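Long-range contacts in SusD-like carbohydrate binding protein (Bacteroides vulgatus, PDB 3LEW), which probably binds carbohydrate nutrients at the bacterial outer membrane, as a member of the SusD family: residues S39-G44 with S63-R68; G245-D250 with R330-E335; H258-D263 with L338-L343; A267-H272 with S281-F286; D275-G280 with W323-K328. All blocks are in the same frame, centred on the assembly; numbering follows the deposited sequence. Where two conformers were deposited one is given.

Contact 1. Residues S39-G44 with S63-R68; sequences SYANPG and SKYGFR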
# COMPACT_ATOMS: atom_id res chain seq x y z
N SER A 39 10.39 15.98 -4.60
CA SER A 39 10.27 16.87 -3.43
C SER A 39 10.17 16.04 -2.19
O SER A 39 9.84 14.86 -2.22
CB SER A 39 9.09 17.86 -3.53
OG SER A 39 7.84 17.37 -3.04
N TYR A 40 10.40 16.68 -1.05
CA TYR A 40 10.22 16.02 0.22
C TYR A 40 8.81 15.50 0.49
O TYR A 40 8.65 14.61 1.34
CB TYR A 40 10.62 16.94 1.37
CG TYR A 40 12.13 17.08 1.55
CD1 TYR A 40 12.88 16.01 1.99
CD2 TYR A 40 12.79 18.28 1.31
CE1 TYR A 40 14.25 16.11 2.16
CE2 TYR A 40 14.17 18.39 1.50
CZ TYR A 40 14.89 17.29 1.92
OH TYR A 40 16.25 17.33 2.14
N ALA A 41 7.80 16.00 -0.23
CA ALA A 41 6.41 15.52 -0.08
C ALA A 41 6.23 14.09 -0.56
O ALA A 41 5.24 13.46 -0.23
CB ALA A 41 5.41 16.47 -0.86
N ASN A 42 7.14 13.59 -1.41
CA ASN A 42 7.01 12.27 -2.02
C ASN A 42 8.26 11.40 -1.90
O ASN A 42 9.08 11.34 -2.84
CB ASN A 42 6.67 12.43 -3.51
CG ASN A 42 5.31 13.13 -3.69
OD1 ASN A 42 4.29 12.53 -3.38
ND2 ASN A 42 5.31 14.38 -4.18
N PRO A 43 8.40 10.71 -0.78
CA PRO A 43 9.65 9.91 -0.58
C PRO A 43 9.57 8.52 -1.16
O PRO A 43 9.21 7.58 -0.48
CB PRO A 43 9.81 9.92 0.97
CG PRO A 43 8.81 10.96 1.46
CD PRO A 43 7.69 10.95 0.49
N GLY A 44 9.82 8.38 -2.47
CA GLY A 44 9.74 7.07 -3.11
C GLY A 44 8.38 6.42 -3.19
O GLY A 44 7.33 7.11 -3.04
N SER A 63 -2.77 20.29 8.66
CA SER A 63 -2.48 21.39 7.76
C SER A 63 -1.02 21.46 7.34
O SER A 63 -0.62 22.42 6.67
CB SER A 63 -2.77 22.71 8.51
OG SER A 63 -1.80 22.98 9.52
N LYS A 64 -0.20 20.54 7.82
CA LYS A 64 1.22 20.63 7.56
C LYS A 64 1.53 20.23 6.12
O LYS A 64 0.70 19.72 5.36
CB LYS A 64 2.02 19.80 8.53
CG LYS A 64 1.86 20.17 9.98
CD LYS A 64 2.52 21.48 10.30
CE LYS A 64 2.29 21.80 11.74
NZ LYS A 64 2.81 23.12 12.12
N TYR A 65 2.78 20.52 5.75
CA TYR A 65 3.34 20.08 4.48
C TYR A 65 3.10 18.60 4.23
O TYR A 65 3.18 17.76 5.14
CB TYR A 65 4.83 20.35 4.49
CG TYR A 65 5.57 19.98 3.25
CD1 TYR A 65 5.56 20.82 2.16
CD2 TYR A 65 6.33 18.83 3.18
CE1 TYR A 65 6.29 20.51 0.99
CE2 TYR A 65 7.05 18.53 2.03
CZ TYR A 65 7.04 19.37 0.97
OH TYR A 65 7.77 19.06 -0.18
N GLY A 66 2.84 18.30 2.95
CA GLY A 66 2.73 16.91 2.51
C GLY A 66 1.44 16.50 1.86
O GLY A 66 1.30 16.65 0.61
N PHE A 67 0.53 15.90 2.64
CA PHE A 67 -0.60 15.16 2.07
C PHE A 67 -1.98 15.72 2.31
O PHE A 67 -2.98 15.02 2.06
CB PHE A 67 -0.51 13.72 2.57
CG PHE A 67 0.63 12.96 1.93
CD1 PHE A 67 1.92 12.99 2.50
CD2 PHE A 67 0.42 12.21 0.79
CE1 PHE A 67 2.99 12.27 1.89
CE2 PHE A 67 1.47 11.49 0.23
CZ PHE A 67 2.74 11.53 0.78
N ARG A 68 -2.06 16.99 2.69
CA ARG A 68 -3.39 17.60 2.94
C ARG A 68 -4.26 17.56 1.67
O ARG A 68 -5.43 17.24 1.76
CB ARG A 68 -3.30 19.03 3.47
CG ARG A 68 -4.73 19.66 3.75
CD ARG A 68 -4.70 21.20 3.89
NE ARG A 68 -4.14 21.82 2.67
CZ ARG A 68 -4.83 22.31 1.65
NH1 ARG A 68 -6.16 22.32 1.66
NH2 ARG A 68 -4.19 22.84 0.60
O HOH W 1 2.73 14.36 -1.06

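Contact 2. Residues G245-D250 with R330-E335; sequences GFNSVD and RFRDIE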
# COMPACT_ATOMS: atom_id res chain seq x y z
N GLY A 245 6.52 0.03 16.99
CA GLY A 245 6.69 1.21 16.13
C GLY A 245 6.64 0.96 14.62
O GLY A 245 6.81 1.89 13.84
N PHE A 246 6.41 -0.30 14.18
CA PHE A 246 6.27 -0.61 12.73
C PHE A 246 7.43 -0.03 11.88
O PHE A 246 7.22 0.50 10.79
CB PHE A 246 4.88 -0.19 12.20
CG PHE A 246 3.84 -1.28 12.29
CD1 PHE A 246 3.31 -1.62 13.51
CD2 PHE A 246 3.39 -1.95 11.16
CE1 PHE A 246 2.38 -2.65 13.63
CE2 PHE A 246 2.45 -2.99 11.29
CZ PHE A 246 1.95 -3.30 12.52
N ASN A 247 8.64 -0.21 12.38
CA ASN A 247 9.82 0.52 11.89
C ASN A 247 11.09 -0.33 11.70
O ASN A 247 12.16 0.22 11.49
CB ASN A 247 10.09 1.68 12.80
CG ASN A 247 10.44 1.23 14.22
OD1 ASN A 247 10.90 0.08 14.41
ND2 ASN A 247 10.20 2.10 15.23
N SER A 248 10.94 -1.65 11.72
CA SER A 248 12.09 -2.59 11.52
C SER A 248 11.71 -3.81 10.71
O SER A 248 10.75 -4.54 11.07
CB SER A 248 12.59 -3.08 12.87
OG SER A 248 13.62 -4.04 12.73
N VAL A 249 12.49 -4.11 9.66
CA VAL A 249 12.27 -5.30 8.85
C VAL A 249 12.57 -6.61 9.61
O VAL A 249 12.17 -7.70 9.14
CB VAL A 249 13.12 -5.30 7.54
CG1 VAL A 249 12.70 -4.16 6.61
CG2 VAL A 249 14.62 -5.28 7.88
N ASP A 250 13.24 -6.50 10.75
CA ASP A 250 13.57 -7.64 11.58
C ASP A 250 12.29 -8.35 12.14
O ASP A 250 12.34 -9.48 12.55
CB ASP A 250 14.55 -7.26 12.72
CG ASP A 250 15.90 -6.67 12.22
OD1 ASP A 250 16.32 -7.00 11.09
OD2 ASP A 250 16.59 -5.90 12.99
N ARG A 330 6.25 4.68 14.45
CA ARG A 330 7.18 5.61 15.05
C ARG A 330 8.56 5.49 14.47
O ARG A 330 8.97 4.43 14.14
CB ARG A 330 7.26 5.41 16.55
CG ARG A 330 5.91 5.44 17.23
CD ARG A 330 5.99 5.33 18.75
NE ARG A 330 6.76 4.21 19.29
CZ ARG A 330 6.27 2.97 19.43
NH1 ARG A 330 5.02 2.68 19.05
NH2 ARG A 330 7.02 2.03 19.96
N PHE A 331 9.28 6.60 14.35
CA PHE A 331 10.69 6.54 13.99
C PHE A 331 11.41 5.53 14.88
O PHE A 331 11.20 5.45 16.09
CB PHE A 331 11.37 7.92 14.17
CG PHE A 331 11.21 8.86 12.99
CD1 PHE A 331 12.06 8.75 11.90
CD2 PHE A 331 10.23 9.87 12.97
CE1 PHE A 331 11.95 9.61 10.84
CE2 PHE A 331 10.11 10.71 11.90
CZ PHE A 331 10.99 10.60 10.84
N ARG A 332 12.29 4.76 14.27
CA ARG A 332 13.19 3.86 15.01
C ARG A 332 14.30 4.65 15.66
O ARG A 332 14.58 4.49 16.85
CB ARG A 332 13.73 2.76 14.10
CG ARG A 332 14.57 1.76 14.87
CD ARG A 332 15.03 0.65 13.97
NE ARG A 332 16.18 1.05 13.14
CZ ARG A 332 16.18 1.17 11.81
NH1 ARG A 332 15.09 0.98 11.13
NH2 ARG A 332 17.28 1.47 11.16
N ASP A 333 14.92 5.54 14.89
CA ASP A 333 16.02 6.38 15.37
C ASP A 333 15.61 7.82 15.06
O ASP A 333 15.64 8.23 13.91
CB ASP A 333 17.32 5.98 14.63
CG ASP A 333 18.53 6.78 15.07
OD1 ASP A 333 18.36 7.87 15.69
OD2 ASP A 333 19.67 6.30 14.77
N ILE A 334 15.17 8.57 16.07
CA ILE A 334 14.59 9.90 15.78
C ILE A 334 15.70 10.94 15.49
O ILE A 334 15.55 11.76 14.60
CB ILE A 334 13.65 10.37 16.90
CG1 ILE A 334 12.98 11.70 16.54
CG2 ILE A 334 14.44 10.50 18.21
CD1 ILE A 334 12.18 11.68 15.24
N GLU A 335 16.83 10.83 16.15
CA GLU A 335 17.94 11.76 15.92
C GLU A 335 18.48 11.65 14.48
O GLU A 335 18.87 12.65 13.90
CB GLU A 335 19.08 11.43 16.86
CG GLU A 335 18.75 11.71 18.30
CD GLU A 335 19.77 11.09 19.22
OE1 GLU A 335 19.75 9.84 19.34
OE2 GLU A 335 20.59 11.84 19.79

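Contact 3. Residues H258-D263 with L338-L343; sequences HAQTND and LGDIVL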
# COMPACT_ATOMS: atom_id res chain seq x y z
N HIS A 258 11.44 -2.60 3.27
CA HIS A 258 12.64 -1.85 2.85
C HIS A 258 13.39 -1.29 4.08
O HIS A 258 12.87 -0.45 4.82
CB HIS A 258 12.21 -0.73 1.89
CG HIS A 258 13.32 0.13 1.39
ND1 HIS A 258 14.37 -0.36 0.65
CD2 HIS A 258 13.51 1.47 1.48
CE1 HIS A 258 15.18 0.65 0.33
NE2 HIS A 258 14.67 1.77 0.81
N ALA A 259 14.60 -1.76 4.30
CA ALA A 259 15.40 -1.33 5.47
C ALA A 259 15.98 0.06 5.23
O ALA A 259 16.14 0.52 4.09
CB ALA A 259 16.55 -2.31 5.74
N GLN A 260 16.30 0.72 6.35
CA GLN A 260 16.86 2.07 6.37
C GLN A 260 18.08 2.17 7.25
O GLN A 260 18.11 1.60 8.36
CB GLN A 260 15.77 3.03 6.82
CG GLN A 260 14.66 3.14 5.77
CD GLN A 260 15.07 3.98 4.63
OE1 GLN A 260 15.12 5.20 4.80
NE2 GLN A 260 15.35 3.38 3.44
N THR A 261 19.09 2.88 6.75
CA THR A 261 20.34 3.07 7.45
C THR A 261 20.81 4.47 7.13
O THR A 261 20.27 5.12 6.26
CB THR A 261 21.44 2.09 6.96
OG1 THR A 261 21.78 2.43 5.60
CG2 THR A 261 20.95 0.66 7.01
N ASN A 262 21.85 4.93 7.81
CA ASN A 262 22.34 6.29 7.57
C ASN A 262 22.76 6.49 6.12
O ASN A 262 22.59 7.60 5.60
CB ASN A 262 23.48 6.65 8.50
CG ASN A 262 23.77 8.16 8.52
OD1 ASN A 262 22.86 9.02 8.60
ND2 ASN A 262 25.04 8.48 8.43
N ASP A 263 23.21 5.43 5.44
CA ASP A 263 23.62 5.40 4.04
C ASP A 263 22.45 5.35 3.06
O ASP A 263 22.57 5.63 1.87
CB ASP A 263 24.44 4.12 3.82
CG ASP A 263 25.35 3.80 5.00
OD1 ASP A 263 26.33 4.55 5.21
OD2 ASP A 263 25.10 2.80 5.72
N LEU A 338 15.49 7.54 11.04
CA LEU A 338 15.41 6.25 10.37
C LEU A 338 14.15 5.51 10.80
O LEU A 338 13.79 5.48 11.96
CB LEU A 338 16.61 5.36 10.71
CG LEU A 338 18.01 5.88 10.35
CD1 LEU A 338 19.06 4.81 10.76
CD2 LEU A 338 18.09 6.19 8.86
N GLY A 339 13.52 4.88 9.83
CA GLY A 339 12.43 3.93 10.07
C GLY A 339 12.19 3.11 8.84
O GLY A 339 12.12 3.67 7.75
N ASP A 340 12.03 1.79 8.99
CA ASP A 340 11.90 0.90 7.84
C ASP A 340 10.46 0.94 7.31
O ASP A 340 9.51 1.23 8.03
CB ASP A 340 12.29 -0.55 8.17
CG ASP A 340 13.76 -0.72 8.60
OD1 ASP A 340 14.57 0.27 8.56
OD2 ASP A 340 14.13 -1.87 8.99
N ILE A 341 10.32 0.57 6.05
CA ILE A 341 9.04 0.68 5.34
C ILE A 341 8.46 -0.73 5.09
O ILE A 341 9.01 -1.49 4.32
CB ILE A 341 9.19 1.35 3.98
CG1 ILE A 341 9.94 2.69 4.08
CG2 ILE A 341 7.78 1.58 3.36
CD1 ILE A 341 9.36 3.72 5.08
N VAL A 342 7.36 -1.02 5.74
CA VAL A 342 6.67 -2.32 5.55
C VAL A 342 5.93 -2.35 4.19
O VAL A 342 5.27 -1.39 3.82
CB VAL A 342 5.71 -2.63 6.73
CG1 VAL A 342 4.56 -1.63 6.81
CG2 VAL A 342 5.11 -4.07 6.59
N LEU A 343 6.03 -3.47 3.46
CA LEU A 343 5.35 -3.62 2.20
C LEU A 343 4.33 -4.79 2.24
O LEU A 343 3.31 -4.73 1.57
CB LEU A 343 6.37 -3.85 1.07
CG LEU A 343 7.33 -2.66 0.79
CD1 LEU A 343 8.46 -3.11 -0.18
CD2 LEU A 343 6.52 -1.48 0.26

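Contact 4. Residues A267-H272 with S281-F286; sequences ASYQFH and SYYYSF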
# COMPACT_ATOMS: atom_id res chain seq x y z
N ALA A 267 13.77 6.98 2.28
CA ALA A 267 12.42 6.52 2.49
C ALA A 267 11.92 6.86 3.90
O ALA A 267 10.71 7.08 4.07
CB ALA A 267 12.30 4.98 2.24
N SER A 268 12.84 6.89 4.85
CA SER A 268 12.51 7.18 6.25
C SER A 268 11.77 8.52 6.42
O SER A 268 11.06 8.72 7.41
CB SER A 268 13.76 7.20 7.11
OG SER A 268 14.39 5.94 7.16
N TYR A 269 11.97 9.44 5.50
CA TYR A 269 11.37 10.76 5.60
C TYR A 269 9.85 10.67 5.71
O TYR A 269 9.20 11.54 6.34
CB TYR A 269 11.82 11.66 4.42
CG TYR A 269 11.60 13.13 4.64
CD1 TYR A 269 10.36 13.73 4.34
CD2 TYR A 269 12.61 13.94 5.12
CE1 TYR A 269 10.16 15.10 4.52
CE2 TYR A 269 12.42 15.30 5.32
CZ TYR A 269 11.18 15.88 4.99
OH TYR A 269 10.96 17.22 5.17
N GLN A 270 9.26 9.62 5.17
CA GLN A 270 7.81 9.46 5.29
C GLN A 270 7.29 9.21 6.69
O GLN A 270 6.10 9.42 6.96
CB GLN A 270 7.27 8.46 4.32
CG GLN A 270 7.59 7.01 4.59
CD GLN A 270 7.52 6.18 3.22
OE1 GLN A 270 6.44 5.70 2.88
NE2 GLN A 270 8.67 5.94 2.54
N PHE A 271 8.16 8.81 7.62
CA PHE A 271 7.81 8.81 9.05
C PHE A 271 7.53 10.21 9.60
O PHE A 271 6.85 10.35 10.63
CB PHE A 271 8.88 8.05 9.88
CG PHE A 271 8.67 6.53 9.90
CD1 PHE A 271 9.12 5.74 8.85
CD2 PHE A 271 8.01 5.92 10.93
CE1 PHE A 271 8.92 4.36 8.85
CE2 PHE A 271 7.82 4.54 10.95
CZ PHE A 271 8.27 3.76 9.90
N HIS A 272 8.00 11.27 8.95
CA HIS A 272 7.58 12.60 9.35
C HIS A 272 6.08 12.86 9.17
O HIS A 272 5.52 13.76 9.82
CB HIS A 272 8.40 13.68 8.66
CG HIS A 272 9.82 13.76 9.13
ND1 HIS A 272 10.16 14.05 10.44
CD2 HIS A 272 10.98 13.63 8.45
CE1 HIS A 272 11.48 14.10 10.53
NE2 HIS A 272 12.00 13.83 9.34
N SER A 281 9.21 14.50 15.13
CA SER A 281 8.54 14.31 13.84
C SER A 281 8.14 15.66 13.27
O SER A 281 7.69 16.52 13.98
CB SER A 281 7.30 13.42 14.01
OG SER A 281 6.56 13.37 12.81
N TYR A 282 8.37 15.88 11.99
CA TYR A 282 8.30 17.22 11.46
C TYR A 282 6.86 17.64 11.20
O TYR A 282 6.57 18.82 11.29
CB TYR A 282 9.02 17.31 10.09
CG TYR A 282 10.55 17.37 10.13
CD1 TYR A 282 11.27 17.48 11.31
CD2 TYR A 282 11.25 17.33 8.94
CE1 TYR A 282 12.66 17.54 11.29
CE2 TYR A 282 12.63 17.35 8.91
CZ TYR A 282 13.33 17.47 10.07
OH TYR A 282 14.70 17.55 9.99
N TYR A 283 5.99 16.70 10.80
CA TYR A 283 4.66 17.06 10.29
C TYR A 283 3.49 16.36 11.01
O TYR A 283 2.37 16.92 11.07
CB TYR A 283 4.55 16.79 8.77
CG TYR A 283 5.72 17.35 7.99
CD1 TYR A 283 5.97 18.72 7.99
CD2 TYR A 283 6.60 16.51 7.31
CE1 TYR A 283 7.05 19.24 7.32
CE2 TYR A 283 7.66 17.01 6.63
CZ TYR A 283 7.91 18.37 6.64
OH TYR A 283 9.02 18.88 5.98
N TYR A 284 3.76 15.21 11.61
CA TYR A 284 2.78 14.49 12.45
C TYR A 284 1.36 14.58 11.86
O TYR A 284 0.41 14.94 12.56
CB TYR A 284 2.82 15.00 13.91
CG TYR A 284 3.07 16.46 14.06
CD1 TYR A 284 4.36 16.96 14.09
CD2 TYR A 284 2.01 17.37 14.19
CE1 TYR A 284 4.62 18.33 14.21
CE2 TYR A 284 2.26 18.73 14.30
CZ TYR A 284 3.55 19.20 14.33
OH TYR A 284 3.80 20.57 14.51
N SER A 285 1.22 14.26 10.59
CA SER A 285 0.04 14.71 9.82
C SER A 285 -1.02 13.63 9.57
O SER A 285 -2.19 13.98 9.36
CB SER A 285 0.48 15.29 8.49
OG SER A 285 1.27 14.35 7.76
N PHE A 286 -0.60 12.37 9.60
CA PHE A 286 -1.52 11.21 9.38
C PHE A 286 -2.25 10.85 10.67
O PHE A 286 -1.89 9.92 11.37
CB PHE A 286 -0.77 10.02 8.78
CG PHE A 286 -0.67 10.08 7.28
CD1 PHE A 286 0.03 11.10 6.66
CD2 PHE A 286 -1.33 9.17 6.49
CE1 PHE A 286 0.10 11.20 5.24
CE2 PHE A 286 -1.25 9.28 5.09
CZ PHE A 286 -0.55 10.29 4.49

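Contact 5. Residues D275-G280 with W323-K328; sequences DTTTKG and WMRNSK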
# COMPACT_ATOMS: atom_id res chain seq x y z
N ASP A 275 4.40 9.33 11.76
CA ASP A 275 4.67 9.37 13.20
C ASP A 275 4.03 10.63 13.74
O ASP A 275 4.48 11.75 13.44
CB ASP A 275 6.18 9.34 13.47
CG ASP A 275 6.53 9.29 14.92
OD1 ASP A 275 5.73 9.76 15.76
OD2 ASP A 275 7.66 8.85 15.25
N THR A 276 2.96 10.45 14.51
CA THR A 276 2.18 11.54 15.08
C THR A 276 2.42 11.67 16.58
O THR A 276 1.70 12.40 17.27
CB THR A 276 0.69 11.36 14.80
OG1 THR A 276 0.24 10.09 15.32
CG2 THR A 276 0.43 11.41 13.27
N THR A 277 3.40 10.92 17.08
CA THR A 277 3.64 10.86 18.53
C THR A 277 5.07 11.15 19.02
O THR A 277 5.25 11.56 20.18
CB THR A 277 3.15 9.52 19.13
OG1 THR A 277 3.92 8.43 18.61
CG2 THR A 277 1.64 9.29 18.90
N THR A 278 6.10 10.89 18.21
CA THR A 278 7.47 11.16 18.64
C THR A 278 7.83 12.66 18.56
O THR A 278 7.69 13.29 17.52
CB THR A 278 8.52 10.39 17.79
OG1 THR A 278 8.14 9.01 17.73
CG2 THR A 278 9.93 10.53 18.38
N LYS A 279 8.33 13.22 19.66
CA LYS A 279 8.88 14.57 19.63
C LYS A 279 10.03 14.61 18.65
O LYS A 279 10.99 13.85 18.80
CB LYS A 279 9.41 14.97 21.01
CG LYS A 279 8.30 15.09 22.03
CD LYS A 279 8.90 15.32 23.45
CE LYS A 279 7.97 14.77 24.54
NZ LYS A 279 7.13 15.85 25.13
N GLY A 280 9.93 15.51 17.67
CA GLY A 280 10.91 15.56 16.57
C GLY A 280 10.35 15.20 15.21
O GLY A 280 10.98 15.52 14.20
N TRP A 323 -5.76 15.91 18.46
CA TRP A 323 -6.14 15.09 17.33
C TRP A 323 -6.00 13.65 17.80
O TRP A 323 -5.25 13.37 18.75
CB TRP A 323 -5.22 15.32 16.14
CG TRP A 323 -5.14 16.74 15.62
CD1 TRP A 323 -4.73 17.85 16.30
CD2 TRP A 323 -5.49 17.19 14.31
NE1 TRP A 323 -4.80 18.95 15.50
CE2 TRP A 323 -5.23 18.57 14.26
CE3 TRP A 323 -5.94 16.55 13.16
CZ2 TRP A 323 -5.47 19.35 13.11
CZ3 TRP A 323 -6.17 17.32 12.00
CH2 TRP A 323 -5.91 18.70 11.99
N MSE A 324 -6.66 12.71 17.13
CA MSE A 324 -6.54 11.31 17.48
C MSE A 324 -5.26 10.77 16.82
O MSE A 324 -5.12 10.84 15.60
CB MSE A 324 -7.82 10.55 17.08
CG MSE A 324 -7.83 9.03 17.46
SE MSE A 324 -8.21 8.68 19.30
CE MSE A 324 -10.06 9.20 19.27
N ARG A 325 -4.35 10.27 17.62
CA ARG A 325 -3.09 9.73 17.16
C ARG A 325 -3.12 8.23 17.17
O ARG A 325 -3.87 7.61 17.92
CB ARG A 325 -1.95 10.17 18.09
CG ARG A 325 -1.93 11.60 18.50
CD ARG A 325 -1.86 12.56 17.32
NE ARG A 325 -2.04 13.92 17.82
CZ ARG A 325 -1.71 15.03 17.16
NH1 ARG A 325 -1.21 14.99 15.94
NH2 ARG A 325 -1.96 16.19 17.69
N ASN A 326 -2.30 7.64 16.29
CA ASN A 326 -2.00 6.22 16.33
C ASN A 326 -0.51 6.05 16.68
O ASN A 326 0.34 6.56 15.97
CB ASN A 326 -2.31 5.58 14.95
CG ASN A 326 -2.49 4.09 15.02
OD1 ASN A 326 -2.01 3.40 15.99
ND2 ASN A 326 -3.19 3.54 14.01
N SER A 327 -0.21 5.37 17.79
CA SER A 327 1.18 5.05 18.12
C SER A 327 1.78 3.99 17.15
O SER A 327 2.97 3.64 17.27
CB SER A 327 1.28 4.60 19.57
OG SER A 327 0.57 3.40 19.77
N LYS A 328 1.00 3.51 16.19
CA LYS A 328 1.43 2.38 15.32
C LYS A 328 2.81 2.59 14.69
O LYS A 328 3.69 1.73 14.82
CB LYS A 328 0.38 2.13 14.23
CG LYS A 328 0.62 0.92 13.37
CD LYS A 328 -0.58 0.64 12.48
CE LYS A 328 -0.31 -0.52 11.57
NZ LYS A 328 -1.47 -0.89 10.70
O HOH W 2 2.89 7.69 15.99
O HOH W 3 -1.07 8.56 13.66

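Contact 1. Residues S39-G44 with S63-R68
Tyr65 rests the hydroxyl end of its ring on Ala41, within a type I beta turn from Ser39 to Asn42 in the loop between helix 19-35 and helix 46-54. The turn is also an ST turn, because Ser39 OG accepts from Ala41 N. Tyr65 reaches it with CG anti to the backbone N (chi1 -179°), which extends the ring toward the turn until its edge meets the carbonyl carbon of Tyr40. Tyr65 CZ then packs 3.8 Å from Ala41 CB, and Tyr65 OH lies 3.1 Å from Ala41 N. This is the solvent side: Ser39, Tyr40 and Tyr65 are all exposed, although Tyr40 is stacked on Tyr269 and the Tyr65 ring meets that of Tyr283. The packed side belongs to Phe67, the N-cap residue of helix 68-71, which is buried among edge-to-face partners Tyr273 and Phe286. Its CE1 comes within 3.3 Å of Ala41 O. Gly66, between the two aromatics, has backbone angles at which a CB would collide with the carbonyl oxygen of Tyr65. One water finishes the seam: it sits over the centre of the Phe67 ring, 2.8 Å from Ala41 O and 3.2 Å from Gly66 O.

Contact 2. Residues G245-D250 with R330-E335
Gly245 O accepts from Arg330 N at 2.9 Å in a nearly straight bond (170°), tying the loop after helix 239-242 to the loop that leads into strand 341-345. A CB on Gly245 would clash with Asn247 ND2, so the glycine allows the asparagine to fold back beside it. Asn247 holds CG between its backbone N and carbonyl carbon (chi1 63°), and from there ND2 donates to Arg330 O at 2.9 Å; the acceptor lies in the amide plane, but the donor stands above the plane of the carbonyl. Arg332 crosses Asn247 at a slant, its CB 3.6 Å from Asn247 CG, then bends at chi3 and delivers NH1 end-on to Asn247 O at 3.0 Å, in the guanidinium plane. Amide and guanidinium are almost perpendicular (82°). The Arg330 guanidinium instead lays one face over Gly245 CA, while its nitrogens bond Lys243 O and Ser327 O. With an alanine in place of Asn247, Arg330 O would probably be left without its ND2 donor and a gap would open beside Arg332 CB. Arg332 and Asp333 form a classic beta bulge opposite Leu338. Because Arg332 also pairs with Asp340 and bonds Gln260 O, its charge is probably well compensated while it cross-links three pieces of chain.

Contact 3. Residues H258-D263 with L338-L343
Asp340 reaches the backbone N of Gln260, while the Gln260 side chain lies along Gly339, just beyond the point where the two-stranded antiparallel sheet of 254-258 and 341-345 ends its pairing. The last step is His258 with Ile341, a hydrogen-bonded pair with both side chains on one face. His258 N donates to Ile341 O at 2.9 Å. In return, Ile341 N meets His258 O at 3.0 Å. Asp340 sets CG beside its own backbone N (chi1 -62°), which carries the carboxylate against Ala259, Asp340 CG lying 3.6 Å from Ala259 CA; OD1 takes Gln260 N at 2.8 Å, and the N-H arrives from above the carboxylate plane. The Gln260 chain, bent at chi2, lays CG 3.3 Å from Gly339 O. Gln260 NE2 donates to Ala259 O at 3.0 Å from above the carbonyl plane and also bonds Glu35 OE2, while OE1 bonds Ser268 OG. Farther out, the Leu338 methyls sit against the backbone of Thr261, CD2 being 3.6 Å from Thr261 O. If Asp340 were an alanine, Gln260 N would probably lose its acceptor and Arg332 its counter-charge. The buried carboxylate, gripped by Arg332 NH1 and the N-H groups of Gln260 and Val249, is therefore likely to stay ionised.

Contact 4. Residues A267-H272 with S281-F286
The short 3-10 segment 267-270, running on into helix 271-274, ends in an aromatic cluster in which His272 and Tyr269 receive the loop 281-286. His272 and Tyr282 form an offset stack, centroids 3.7 Å apart and planes only 9° from parallel, the two side chains lying side by side and pointing the same way. His272 has its ring beside its backbone N (chi1 -69°), and in that position ND1 accepts from Tyr282 N at 3.0 Å, the donor tilted out of the imidazole plane. The far ends of both rings share one partner: Gln337 OE1 bonds His272 NE2 and Gln337 NE2 bonds Tyr282 OH, which probably fixes the rotation of the stacked pair. His272 O grips the loop as well, taking Tyr284 N at 2.9 Å, nearly in line with the C=O although the N-H points off line, and Tyr283 N in a weak bond. The imidazole turns its edge to Tyr269, CD2 standing over the centre of that ring. Tyr269 OH meets Tyr283 OH at 2.7 Å, where either could donate, and it lies near the ring planes of both Tyr282 and Tyr283. Beyond the cluster, Gln270 and Phe271 touch Ile341 of strand 341-345, and Phe286 packs on Tyr273 of helix 271-274 and on Val59 and Leu61 of strand 59-61.

Contact 5. Residues D275-G280 with W323-K328
Thr276 and Thr277 turn their side chains to Arg325 on strand 321-326, and the rotamers divide the work between apolar touch and water. In Thr276, OG1 stands between the backbone N and the carbonyl carbon (chi1 57°); it lies 3.5 Å from Arg325 CB and 2.6 Å from a water that accepts from Asn326 N. Thr277 adopts the same rotamer but presents its methyl, CG2 being 3.8 Å from Arg325 CB as the two side chains run in opposite directions, side against side. Its OG1 donates to a second water, which also accepts from Thr276 N and donates to Asn326 O at 2.8 Å. Arg325 is bent at chi2 (-59°), and this brings CD to 3.6 Å from Thr276 O and lays one guanidinium face over Trp323 CB, while NH2 pairs with Asp311. Behind the threonines, Asp275 holds the loop in shape: OD1 takes Thr277 N in an Asx turn and Thr278 N at 2.7 Å, and OD2 receives Thr278 OG1. The loop leaving helix 271-274 thus lies against a strand of the mixed sheet, with Thr276 touching Asn287 of strand 286-288 and Thr277 touching Phe307 of strand 306-309.

Contact 4 is the hub of the set: its centre lies 8 Å from that of contact 1, 10 Å from contact 5, and 12 and 13 Å from contacts 2 and 3, and it touches all four. Contacts 2 and 3, with centres 8 Å apart, interleave along the chain and are joined by the Arg332-Asp340 salt bridge; contacts 4 and 5 are nested inside the loops they close. Phe331 N bonded to Asp275 OD2 joins contact 2 to contact 5. Contact 1 closes earlier in the chain and stays about 10 Å from contact 2 at the nearest atoms. None of these contacts locates the presumed carbohydrate site; it is contact 4 that connects the others.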